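Local coordinates for putative NAD-dependent epimerase/dehydratase (PDB 3E8X), which is of unproven function but binds NADP on a Rossmann-type fold and is probably an atypical short-chain dehydrogenase/reductase related to epimerases and dehydratases, at residues S162-I167 / H212-T217; P170-N175 / S189-S194; E177-V182 / R197-K202. All blocks are in the same frame, centred on the assembly; numbering follows the deposited sequence.

Contact 1 of 3, residues S162-I167 / H212-T217; sequences SLDYTI and HTIGKT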
loop_
_atom_site.group_PDB
_atom_site.type_symbol
_atom_site.label_atom_id
_atom_site.label_comp_id
_atom_site.label_asym_id
_atom_site.label_seq_id
_atom_site.Cartn_x
_atom_site.Cartn_y
_atom_site.Cartn_z
ATOM N N SER A 162 -11.229 9.502 9.239
ATOM C CA SER A 162 -11.956 10.288 10.226
ATOM C C SER A 162 -12.163 9.560 11.561
ATOM O O SER A 162 -12.921 10.034 12.401
ATOM C CB SER A 162 -13.330 10.621 9.669
ATOM O OG SER A 162 -14.124 9.443 9.727
ATOM N N LEU A 163 -11.511 8.415 11.759
ATOM C CA LEU A 163 -11.789 7.558 12.904
ATOM C C LEU A 163 -11.083 8.004 14.195
ATOM O O LEU A 163 -10.062 8.673 14.171
ATOM C CB LEU A 163 -11.425 6.109 12.565
ATOM C CG LEU A 163 -12.148 5.443 11.394
ATOM C CD1 LEU A 163 -11.548 4.015 11.170
ATOM C CD2 LEU A 163 -13.671 5.385 11.583
ATOM N N ASP A 164 -11.653 7.617 15.332
ATOM C CA ASP A 164 -11.045 7.879 16.628
ATOM C C ASP A 164 -10.074 6.734 16.885
ATOM O O ASP A 164 -10.410 5.753 17.544
ATOM C CB ASP A 164 -12.107 7.921 17.711
ATOM C CG ASP A 164 -12.927 9.182 17.700
ATOM O OD1 ASP A 164 -12.529 10.194 17.071
ATOM O OD2 ASP A 164 -13.990 9.144 18.352
ATOM N N TYR A 165 -8.875 6.873 16.357
ATOM C CA TYR A 165 -7.968 5.744 16.248
ATOM C C TYR A 165 -6.958 5.734 17.373
ATOM O O TYR A 165 -6.680 6.752 17.978
ATOM C CB TYR A 165 -7.245 5.704 14.876
ATOM C CG TYR A 165 -6.248 6.826 14.622
ATOM C CD1 TYR A 165 -4.940 6.737 15.084
ATOM C CD2 TYR A 165 -6.609 7.977 13.901
ATOM C CE1 TYR A 165 -4.015 7.761 14.865
ATOM C CE2 TYR A 165 -5.670 9.025 13.691
ATOM C CZ TYR A 165 -4.385 8.887 14.156
ATOM O OH TYR A 165 -3.463 9.896 13.964
ATOM N N THR A 166 -6.394 4.555 17.615
ATOM C CA THR A 166 -5.119 4.413 18.353
ATOM C C THR A 166 -4.361 3.323 17.611
ATOM O O THR A 166 -4.936 2.271 17.290
ATOM C CB THR A 166 -5.328 3.974 19.833
ATOM O OG1 THR A 166 -6.189 4.899 20.497
ATOM C CG2 THR A 166 -3.967 3.913 20.552
ATOM N N ILE A 167 -3.092 3.606 17.342
ATOM C CA ILE A 167 -2.132 2.677 16.715
ATOM C C ILE A 167 -1.056 2.248 17.742
ATOM O O ILE A 167 -0.297 3.073 18.311
ATOM C CB ILE A 167 -1.404 3.260 15.452
ATOM C CG1 ILE A 167 -2.411 3.705 14.351
ATOM C CG2 ILE A 167 -0.427 2.251 14.865
ATOM C CD1 ILE A 167 -1.849 4.750 13.346
ATOM N N HIS A 212 -8.719 9.672 25.918
ATOM C CA HIS A 212 -7.475 10.400 25.883
ATOM C C HIS A 212 -6.433 9.687 25.031
ATOM O O HIS A 212 -5.367 10.235 24.785
ATOM C CB HIS A 212 -6.946 10.700 27.292
ATOM C CG HIS A 212 -6.268 9.533 27.978
ATOM N ND1 HIS A 212 -6.946 8.639 28.777
ATOM C CD2 HIS A 212 -4.962 9.169 28.043
ATOM C CE1 HIS A 212 -6.107 7.721 29.222
ATOM N NE2 HIS A 212 -4.890 8.031 28.809
ATOM N N THR A 213 -6.724 8.464 24.576
ATOM C CA THR A 213 -5.738 7.734 23.752
ATOM C C THR A 213 -6.040 7.909 22.264
ATOM O O THR A 213 -5.247 7.475 21.407
ATOM C CB THR A 213 -5.597 6.243 24.126
ATOM O OG1 THR A 213 -6.792 5.531 23.781
ATOM C CG2 THR A 213 -5.216 6.056 25.652
ATOM N N ILE A 214 -7.158 8.579 21.959
ATOM C CA ILE A 214 -7.552 8.861 20.566
ATOM C C ILE A 214 -6.513 9.734 19.859
ATOM O O ILE A 214 -6.032 10.727 20.442
ATOM C CB ILE A 214 -8.956 9.486 20.470
ATOM C CG1 ILE A 214 -10.023 8.461 20.886
ATOM C CG2 ILE A 214 -9.218 10.080 19.057
ATOM C CD1 ILE A 214 -11.412 9.113 21.227
ATOM N N GLY A 215 -6.150 9.329 18.623
ATOM C CA GLY A 215 -5.117 10.005 17.826
ATOM C C GLY A 215 -3.681 9.684 18.168
ATOM O O GLY A 215 -2.747 10.260 17.604
ATOM N N LYS A 216 -3.492 8.733 19.067
ATOM C CA LYS A 216 -2.165 8.319 19.547
ATOM C C LYS A 216 -1.584 7.166 18.768
ATOM O O LYS A 216 -2.251 6.168 18.531
ATOM C CB LYS A 216 -2.234 7.882 21.014
ATOM C CG LYS A 216 -2.723 8.952 21.944
ATOM C CD LYS A 216 -1.709 9.983 22.255
ATOM C CE LYS A 216 -2.374 11.059 23.144
ATOM N NZ LYS A 216 -1.333 11.723 23.965
ATOM N N THR A 217 -0.325 7.327 18.355
ATOM C CA THR A 217 0.473 6.246 17.800
ATOM C C THR A 217 1.662 6.054 18.739
ATOM O O THR A 217 2.393 7.020 19.012
ATOM C CB THR A 217 0.983 6.555 16.341
ATOM O OG1 THR A 217 -0.135 6.794 15.491
ATOM C CG2 THR A 217 1.932 5.420 15.768
HETATM O O HOH W 1 -0.991 9.411 15.532
#
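The carbonyl oxygen of Thr-213 is gripped from opposite faces of its plane, by Thr-166 OG1 at 2.9 Å and by Lys-216 N, the closing donor of a type II turn, at 3.2 Å. The hydroxyl arrives 70° out of the carbonyl plane, well off the lone-pair direction, and Arg-125 NH1 forms a second bond to the same OG1. This polar cluster, with both threonines buried, opens a parallel strand pairing in the Rossmann-type sheet, where strand 164-174 meets strand 216-223. The pairing illustrates how a turn can deliver one strand alongside another. Gly-215 N bonds to Tyr-165 O at 2.7 Å, and Ile-167 N bonds to Lys-216 O at 2.9 Å. Between them, Thr-166 CA makes a weaker C-H contact with Lys-216 O.

The side chains finish the join on both sides of the backbone. Tyr-165 CG sits between its backbone N and carbonyl carbon (chi1 68°), which brings the end of the ring back toward the turn: Gly-215 CA sits over one ring face, 4.0 Å from the centroid, in a CH-pi contact. Gly-215 has positive phi, which glycine adopts readily. Leu-158 and Lys-159 of helix 145-160 also touch this tyrosine. At the start of the strand Ile-214 lies obliquely over Asp-164, its CG2 and CD1 branches resting on the aspartate CB. Farther along, Ile-167 and Thr-217 run side by side, with Ile-167 CD1 3.4 Å from Thr-217 OG1. One water, in the plane of the tyrosine ring at its edge, bridges the two segments: it lies 3.0 Å from Tyr-165 OH and 2.8 Å from Thr-217 OG1, and donates to Gly-215 O.

Contact 2 of 3, residues P170-N175 / S189-S194; sequences PGPLSN and SEITRS. With NAP (NADP nicotinamide-adenine-dinucleotide phosphate), chain B.
Pro-172 and Ile-191 meet by apolar packing: the proline CD and the isoleucine CG2 touch at 3.7 Å, the two side chains crossing at a slant. The same CD also rests near the backbone oxygen of Arg-193, so this corner atom of the ring meets both a methyl and a carbonyl. Polar contact is less certain. Ser-194 OG approaches Pro-172 O at 3.2 Å, but its proton has another acceptor within range and the serine was modelled in two conformers, so the bond remains doubtful.

The third kind of interaction is with the cofactor, and it shows how one strand end can use its backbone and a side chain together to place a nicotinamide. Leu-173 N donates to the carboxamide oxygen O7N of NADP at 3.0 Å, and the bond is almost straight at 174°. With CG anti to its own carbonyl carbon (chi1 -61°), the leucine turns its CD1 branch onto the nicotinamide, 3.3 Å from NADP C3N and closer still to C2N, with CG 3.5 Å from C3N. Gly-171 O comes within 3.7 Å of NADP C4N, the carbon that exchanges hydride in nicotinamide cofactors, while Pro-170 O lies near C5N. With an alanine in place of Leu-173 the backbone bond could remain, but the branch packed on C2N and C3N is gone, and the nicotinamide ring is likely to be freer to tilt.

Around this surface contact, Pro-172 and Ser-174 bond through their backbones to Ile-195 of the short parallel strand 195-196. Leu-173 packs on Val-200 of helix 197-207, and the 189-194 loop leans on strand 216-223 through Ile-191 on Glu-219 and Arg-193 on Asn-222.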
loop_
_atom_site.group_PDB
_atom_site.type_symbol
_atom_site.label_atom_id
_atom_site.label_comp_id
_atom_site.label_asym_id
_atom_site.label_seq_id
_atom_site.Cartn_x
_atom_site.Cartn_y
_atom_site.Cartn_z
ATOM N N PRO A 170 3.715 -2.872 18.663
ATOM C CA PRO A 170 4.579 -3.697 19.496
ATOM C C PRO A 170 5.942 -3.938 18.875
ATOM O O PRO A 170 6.074 -3.970 17.641
ATOM C CB PRO A 170 3.829 -5.026 19.638
ATOM C CG PRO A 170 2.583 -4.903 18.882
ATOM C CD PRO A 170 2.557 -3.609 18.153
ATOM N N GLY A 171 6.939 -4.106 19.742
ATOM C CA GLY A 171 8.219 -4.734 19.407
ATOM C C GLY A 171 8.069 -6.190 18.978
ATOM O O GLY A 171 6.944 -6.707 18.862
ATOM N N PRO A 172 9.205 -6.871 18.742
ATOM C CA PRO A 172 9.256 -8.311 18.479
ATOM C C PRO A 172 8.386 -9.080 19.478
ATOM O O PRO A 172 8.489 -8.833 20.664
ATOM C CB PRO A 172 10.744 -8.640 18.685
ATOM C CG PRO A 172 11.459 -7.340 18.242
ATOM C CD PRO A 172 10.560 -6.264 18.784
ATOM N N LEU A 173 7.515 -9.961 19.005
ATOM C CA LEU A 173 6.571 -10.625 19.878
ATOM C C LEU A 173 7.186 -11.880 20.478
ATOM O O LEU A 173 8.002 -12.546 19.847
ATOM C CB LEU A 173 5.270 -10.945 19.119
ATOM C CG LEU A 173 4.468 -9.779 18.549
ATOM C CD1 LEU A 173 3.337 -10.281 17.678
ATOM C CD2 LEU A 173 3.926 -8.888 19.684
ATOM N N SER A 174 6.822 -12.178 21.730
ATOM C CA SER A 174 7.249 -13.395 22.380
ATOM C C SER A 174 6.036 -14.130 22.942
ATOM O O SER A 174 4.963 -13.567 23.078
ATOM C CB SER A 174 8.315 -13.077 23.463
ATOM O OG SER A 174 7.845 -13.229 24.776
ATOM N N ASN A 175 6.226 -15.398 23.260
ATOM C CA ASN A 175 5.206 -16.231 23.874
ATOM C C ASN A 175 5.442 -16.529 25.350
ATOM O O ASN A 175 4.801 -17.440 25.899
ATOM C CB ASN A 175 5.015 -17.522 23.074
ATOM C CG ASN A 175 4.449 -17.247 21.708
ATOM O OD1 ASN A 175 3.396 -16.576 21.567
ATOM N ND2 ASN A 175 5.149 -17.735 20.665
ATOM N N SER A 189 14.546 5.008 19.791
ATOM C CA SER A 189 15.748 5.180 18.977
ATOM C C SER A 189 16.479 3.876 18.804
ATOM O O SER A 189 17.265 3.751 17.888
ATOM C CB SER A 189 16.687 6.201 19.610
ATOM O OG SER A 189 16.871 5.862 20.962
ATOM N N GLU A 190 16.231 2.916 19.686
ATOM C CA GLU A 190 16.589 1.521 19.435
ATOM C C GLU A 190 15.614 0.549 20.109
ATOM O O GLU A 190 14.931 0.907 21.067
ATOM C CB GLU A 190 18.007 1.248 19.896
ATOM C CG GLU A 190 18.177 1.305 21.402
ATOM C CD GLU A 190 19.623 1.130 21.811
ATOM O OE1 GLU A 190 20.475 0.772 20.943
ATOM O OE2 GLU A 190 19.902 1.344 23.013
ATOM N N ILE A 191 15.570 -0.671 19.588
ATOM C CA ILE A 191 14.719 -1.734 20.108
ATOM C C ILE A 191 15.664 -2.822 20.605
ATOM O O ILE A 191 16.381 -3.431 19.810
ATOM C CB ILE A 191 13.797 -2.327 18.997
ATOM C CG1 ILE A 191 12.902 -1.243 18.390
ATOM C CG2 ILE A 191 12.981 -3.515 19.517
ATOM C CD1 ILE A 191 11.858 -0.646 19.318
ATOM N N THR A 192 15.685 -3.047 21.915
ATOM C CA THR A 192 16.603 -4.019 22.530
ATOM C C THR A 192 15.831 -5.018 23.404
ATOM O O THR A 192 16.410 -5.781 24.182
ATOM C CB THR A 192 17.625 -3.282 23.408
ATOM O OG1 THR A 192 16.899 -2.459 24.330
ATOM C CG2 THR A 192 18.563 -2.407 22.550
ATOM N N ARG A 193 14.514 -5.012 23.233
ATOM C CA ARG A 193 13.635 -5.856 24.020
ATOM C C ARG A 193 12.478 -6.356 23.151
ATOM O O ARG A 193 12.276 -5.891 22.025
ATOM C CB ARG A 193 13.111 -5.090 25.255
ATOM C CG ARG A 193 14.164 -4.910 26.374
ATOM C CD ARG A 193 13.545 -4.659 27.779
ATOM N NE ARG A 193 12.759 -5.792 28.304
ATOM C CZ ARG A 193 12.403 -5.954 29.583
ATOM N NH1 ARG A 193 12.766 -5.075 30.516
ATOM N NH2 ARG A 193 11.674 -7.009 29.929
ATOM N N SER A 194 11.757 -7.323 23.699
ATOM C CA SER A 194 10.570 -7.958 23.134
ATOM C C SER A 194 9.335 -7.543 23.915
ATOM O O SER A 194 9.437 -6.845 24.927
ATOM C CB SER A 194 10.713 -9.478 23.274
ATOM O OG SER A 194 11.087 -10.077 22.070
HETATM P PA NAP B . -1.287 -14.509 14.181
HETATM O O1A NAP B . -0.683 -14.877 12.822
HETATM O O2A NAP B . -1.274 -15.520 15.307
HETATM O O5B NAP B . -2.773 -13.945 13.874
HETATM C C5B NAP B . -3.253 -13.636 12.552
HETATM C C4B NAP B . -4.722 -14.003 12.346
HETATM O O4B NAP B . -5.125 -13.419 11.093
HETATM C C3B NAP B . -5.028 -15.519 12.245
HETATM O O3B NAP B . -5.975 -15.993 13.219
HETATM C C2B NAP B . -5.634 -15.697 10.863
HETATM O O2B NAP B . -6.709 -16.661 10.747
HETATM C C1B NAP B . -6.137 -14.274 10.572
HETATM N N9A NAP B . -6.403 -14.122 9.119
HETATM C C8A NAP B . -5.569 -14.429 8.114
HETATM N N7A NAP B . -6.196 -14.196 6.944
HETATM C C5A NAP B . -7.430 -13.734 7.233
HETATM C C6A NAP B . -8.522 -13.328 6.460
HETATM N N6A NAP B . -8.443 -13.347 5.113
HETATM N N1A NAP B . -9.674 -12.933 7.048
HETATM C C2A NAP B . -9.761 -12.919 8.379
HETATM N N3A NAP B . -8.732 -13.305 9.160
HETATM C C4A NAP B . -7.556 -13.711 8.609
HETATM O O3 NAP B . -0.493 -13.175 14.701
HETATM P PN NAP B . -0.237 -12.682 16.237
HETATM O O1N NAP B . 1.040 -13.336 16.688
HETATM O O2N NAP B . -1.578 -12.757 16.934
HETATM O O5D NAP B . 0.241 -11.157 16.096
HETATM C C5D NAP B . -0.694 -10.113 15.854
HETATM C C4D NAP B . -0.061 -9.151 14.865
HETATM O O4D NAP B . 1.113 -8.542 15.403
HETATM C C3D NAP B . 0.382 -9.865 13.596
HETATM O O3D NAP B . -0.738 -9.964 12.703
HETATM C C2D NAP B . 1.592 -9.055 13.120
HETATM O O2D NAP B . 1.306 -8.236 12.006
HETATM C C1D NAP B . 1.976 -8.156 14.318
HETATM N N1N NAP B . 3.410 -8.199 14.744
HETATM C C2N NAP B . 4.107 -9.357 14.842
HETATM C C3N NAP B . 5.454 -9.343 15.266
HETATM C C7N NAP B . 6.267 -10.608 15.431
HETATM O O7N NAP B . 7.305 -10.564 16.116
HETATM N N7N NAP B . 5.809 -11.746 14.882
HETATM C C4N NAP B . 6.059 -8.125 15.582
HETATM C C5N NAP B . 5.321 -6.958 15.479
HETATM C C6N NAP B . 4.002 -7.032 15.062
HETATM P P2B NAP B . -6.543 -18.284 10.880
HETATM O O1X NAP B . -6.675 -18.598 12.346
HETATM O O2X NAP B . -7.711 -18.836 10.068
HETATM O O3X NAP B . -5.149 -18.546 10.350
#

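Contact 3 of 3, residues E177-V182 / R197-K202; sequences ESTGKV and RHDVAK. With NAP (NADP nicotinamide-adenine-dinucleotide phosphate), chain B.
Both oxygens of Asp-199 hold consecutive backbone amides of the opposing loop: Thr-179 N reaches OD2 at 3.0 Å on its syn lone pair, and Gly-180 N meets OD1 at 2.9 Å, also on the syn side but 32° out of the carboxylate plane. The example shows a helix of a Rossmann-type fold fastening the loop that leads into a strand, here the first turn of helix 197-207 against the approach to strand 181-185. That loop carries an ST turn, in which Lys-181 N bonds to Thr-179 OG1 at 3.1 Å.

Ser-178, in one of two modelled conformers, fits beside this pair of bonds, its CB 3.3 Å from Asp-199 OD1, 3.6 Å from His-198 CB and equally close to Lys-202 CE.

In the next shell, Thr-196 OG1 and Asn-222 ND2 also bond to Asp-199 OD2. So many donors around a buried carboxylate near the start of a helix would probably favour its ionised form. His-198 stacks on the ring of Tyr-36, and Lys-202 NZ makes a salt bridge with Glu-40, both partners on helix 32-43. The helix's first residue, Arg-197, looks instead to the cofactor: its straight side chain sets NE 2.6 Å from the nicotinamide-side phosphate oxygen O1N of NADP, and NH2 adds a weak bond to that atom.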
loop_
_atom_site.group_PDB
_atom_site.type_symbol
_atom_site.label_atom_id
_atom_site.label_comp_id
_atom_site.label_asym_id
_atom_site.label_seq_id
_atom_site.Cartn_x
_atom_site.Cartn_y
_atom_site.Cartn_z
ATOM N N GLU A 177 4.942 -15.741 29.416
ATOM C CA GLU A 177 3.792 -15.349 30.229
ATOM C C GLU A 177 3.838 -13.824 30.469
ATOM O O GLU A 177 4.900 -13.176 30.404
ATOM C CB GLU A 177 3.743 -16.133 31.582
ATOM C CG GLU A 177 3.585 -17.691 31.524
ATOM C CD GLU A 177 2.364 -18.178 30.694
ATOM O OE1 GLU A 177 1.208 -17.808 31.033
ATOM O OE2 GLU A 177 2.573 -18.913 29.689
ATOM N N SER A 178 2.666 -13.240 30.671
ATOM C CA SER A 178 2.567 -11.806 30.879
ATOM C C SER A 178 3.421 -11.393 32.057
ATOM O O SER A 178 3.473 -12.115 33.047
ATOM C CB SER A 178 1.116 -11.418 31.157
ATOM O OG SER A 178 0.567 -12.198 32.200
ATOM N N THR A 179 4.092 -10.235 31.935
ATOM C CA THR A 179 4.692 -9.546 33.076
ATOM C C THR A 179 3.750 -8.423 33.616
ATOM O O THR A 179 3.883 -8.006 34.752
ATOM C CB THR A 179 6.040 -8.873 32.731
ATOM O OG1 THR A 179 5.806 -7.671 31.984
ATOM C CG2 THR A 179 6.939 -9.804 31.936
ATOM N N GLY A 180 2.838 -7.913 32.783
ATOM C CA GLY A 180 1.946 -6.824 33.165
ATOM C C GLY A 180 2.611 -5.456 33.140
ATOM O O GLY A 180 1.987 -4.474 33.577
ATOM N N LYS A 181 3.866 -5.387 32.669
ATOM C CA LYS A 181 4.707 -4.186 32.798
ATOM C C LYS A 181 5.359 -3.922 31.455
ATOM O O LYS A 181 5.897 -4.844 30.812
ATOM C CB LYS A 181 5.770 -4.314 33.897
ATOM C CG LYS A 181 5.245 -4.420 35.351
ATOM C CD LYS A 181 6.393 -4.604 36.394
ATOM C CE LYS A 181 5.870 -4.525 37.859
ATOM N NZ LYS A 181 6.895 -4.314 39.002
ATOM N N VAL A 182 5.260 -2.661 31.017
ATOM C CA VAL A 182 5.683 -2.239 29.688
ATOM C C VAL A 182 6.489 -0.919 29.738
ATOM O O VAL A 182 6.640 -0.303 30.813
ATOM C CB VAL A 182 4.488 -2.151 28.683
ATOM C CG1 VAL A 182 3.761 -3.531 28.498
ATOM C CG2 VAL A 182 3.457 -1.032 29.046
ATOM N N ARG A 197 2.934 -11.512 23.776
ATOM C CA ARG A 197 1.623 -11.361 23.167
ATOM C C ARG A 197 0.493 -11.112 24.203
ATOM O O ARG A 197 -0.500 -10.423 23.897
ATOM C CB ARG A 197 1.327 -12.579 22.301
ATOM C CG ARG A 197 2.156 -12.662 21.048
ATOM C CD ARG A 197 1.744 -13.864 20.180
ATOM N NE ARG A 197 2.355 -13.813 18.856
ATOM C CZ ARG A 197 3.592 -14.193 18.594
ATOM N NH1 ARG A 197 4.360 -14.719 19.531
ATOM N NH2 ARG A 197 4.054 -14.079 17.368
ATOM N N HIS A 198 0.624 -11.710 25.390
ATOM C CA HIS A 198 -0.315 -11.496 26.496
ATOM C C HIS A 198 -0.388 -10.000 26.837
ATOM O O HIS A 198 -1.454 -9.447 26.998
ATOM C CB HIS A 198 0.101 -12.226 27.773
ATOM C CG HIS A 198 -0.303 -13.657 27.837
ATOM N ND1 HIS A 198 -1.616 -14.052 27.986
ATOM C CD2 HIS A 198 0.442 -14.798 27.818
ATOM C CE1 HIS A 198 -1.665 -15.377 28.019
ATOM N NE2 HIS A 198 -0.432 -15.856 27.942
ATOM N N ASP A 199 0.773 -9.376 26.932
ATOM C CA ASP A 199 0.886 -8.015 27.357
ATOM C C ASP A 199 0.401 -7.046 26.295
ATOM O O ASP A 199 -0.200 -6.042 26.640
ATOM C CB ASP A 199 2.317 -7.703 27.830
ATOM C CG ASP A 199 2.669 -8.351 29.168
ATOM O OD1 ASP A 199 1.803 -8.323 30.091
ATOM O OD2 ASP A 199 3.842 -8.851 29.298
ATOM N N VAL A 200 0.616 -7.346 25.008
ATOM C CA VAL A 200 0.041 -6.572 23.907
ATOM C C VAL A 200 -1.471 -6.585 24.047
ATOM O O VAL A 200 -2.102 -5.547 23.920
ATOM C CB VAL A 200 0.443 -7.131 22.490
ATOM C CG1 VAL A 200 -0.261 -6.358 21.333
ATOM C CG2 VAL A 200 1.949 -7.121 22.338
ATOM N N ALA A 201 -2.045 -7.771 24.292
ATOM C CA ALA A 201 -3.480 -7.887 24.428
ATOM C C ALA A 201 -3.982 -7.000 25.596
ATOM O O ALA A 201 -5.020 -6.353 25.480
ATOM C CB ALA A 201 -3.925 -9.361 24.573
ATOM N N LYS A 202 -3.258 -7.037 26.718
ATOM C CA LYS A 202 -3.561 -6.245 27.906
ATOM C C LYS A 202 -3.531 -4.740 27.616
ATOM O O LYS A 202 -4.397 -3.996 28.065
ATOM C CB LYS A 202 -2.577 -6.587 29.041
ATOM C CG LYS A 202 -2.938 -7.804 29.833
ATOM C CD LYS A 202 -1.855 -8.150 30.856
ATOM C CE LYS A 202 -1.946 -9.587 31.359
ATOM N NZ LYS A 202 -3.257 -9.883 31.976
HETATM P PA NAP B . -1.287 -14.509 14.181
HETATM O O1A NAP B . -0.683 -14.877 12.822
HETATM O O2A NAP B . -1.274 -15.520 15.307
HETATM O O5B NAP B . -2.773 -13.945 13.874
HETATM C C5B NAP B . -3.253 -13.636 12.552
HETATM C C4B NAP B . -4.722 -14.003 12.346
HETATM O O4B NAP B . -5.125 -13.419 11.093
HETATM C C3B NAP B . -5.028 -15.519 12.245
HETATM O O3B NAP B . -5.975 -15.993 13.219
HETATM C C2B NAP B . -5.634 -15.697 10.863
HETATM O O2B NAP B . -6.709 -16.661 10.747
HETATM C C1B NAP B . -6.137 -14.274 10.572
HETATM N N9A NAP B . -6.403 -14.122 9.119
HETATM C C8A NAP B . -5.569 -14.429 8.114
HETATM N N7A NAP B . -6.196 -14.196 6.944
HETATM C C5A NAP B . -7.430 -13.734 7.233
HETATM C C6A NAP B . -8.522 -13.328 6.460
HETATM N N6A NAP B . -8.443 -13.347 5.113
HETATM N N1A NAP B . -9.674 -12.933 7.048
HETATM C C2A NAP B . -9.761 -12.919 8.379
HETATM N N3A NAP B . -8.732 -13.305 9.160
HETATM C C4A NAP B . -7.556 -13.711 8.609
HETATM O O3 NAP B . -0.493 -13.175 14.701
HETATM P PN NAP B . -0.237 -12.682 16.237
HETATM O O1N NAP B . 1.040 -13.336 16.688
HETATM O O2N NAP B . -1.578 -12.757 16.934
HETATM O O5D NAP B . 0.241 -11.157 16.096
HETATM C C5D NAP B . -0.694 -10.113 15.854
HETATM C C4D NAP B . -0.061 -9.151 14.865
HETATM O O4D NAP B . 1.113 -8.542 15.403
HETATM C C3D NAP B . 0.382 -9.865 13.596
HETATM O O3D NAP B . -0.738 -9.964 12.703
HETATM C C2D NAP B . 1.592 -9.055 13.120
HETATM O O2D NAP B . 1.306 -8.236 12.006
HETATM C C1D NAP B . 1.976 -8.156 14.318
HETATM N N1N NAP B . 3.410 -8.199 14.744
HETATM C C2N NAP B . 4.107 -9.357 14.842
HETATM C C3N NAP B . 5.454 -9.343 15.266
HETATM C C7N NAP B . 6.267 -10.608 15.431
HETATM O O7N NAP B . 7.305 -10.564 16.116
HETATM N N7N NAP B . 5.809 -11.746 14.882
HETATM C C4N NAP B . 6.059 -8.125 15.582
HETATM C C5N NAP B . 5.321 -6.958 15.479
HETATM C C6N NAP B . 4.002 -7.032 15.062
HETATM P P2B NAP B . -6.543 -18.284 10.880
HETATM O O1X NAP B . -6.675 -18.598 12.346
HETATM O O2X NAP B . -7.711 -18.836 10.068
HETATM O O3X NAP B . -5.149 -18.546 10.350
#

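Overall arrangement
All three contacts reach one sheet, and the loop closed by contact 1 encloses the other two along the chain. Contact 1 belongs to the strand pairing away from the cofactor site: its Ile-167 side chain is about 10 Å from NADP, and its centre is about 22 Å from that of contact 2 and about 21 Å from that of contact 3. Contacts 2 and 3, with centres about 12 Å apart and alternating segments, both touch the cofactor and each other. Asn-175 OD1 is 2.9 Å from Arg-197 NH1, a probable hydrogen bond, and Leu-173 CB packs on Arg-197 CZ. Contact 2 thus serves the nicotinamide, contact 3 the neighbouring phosphate.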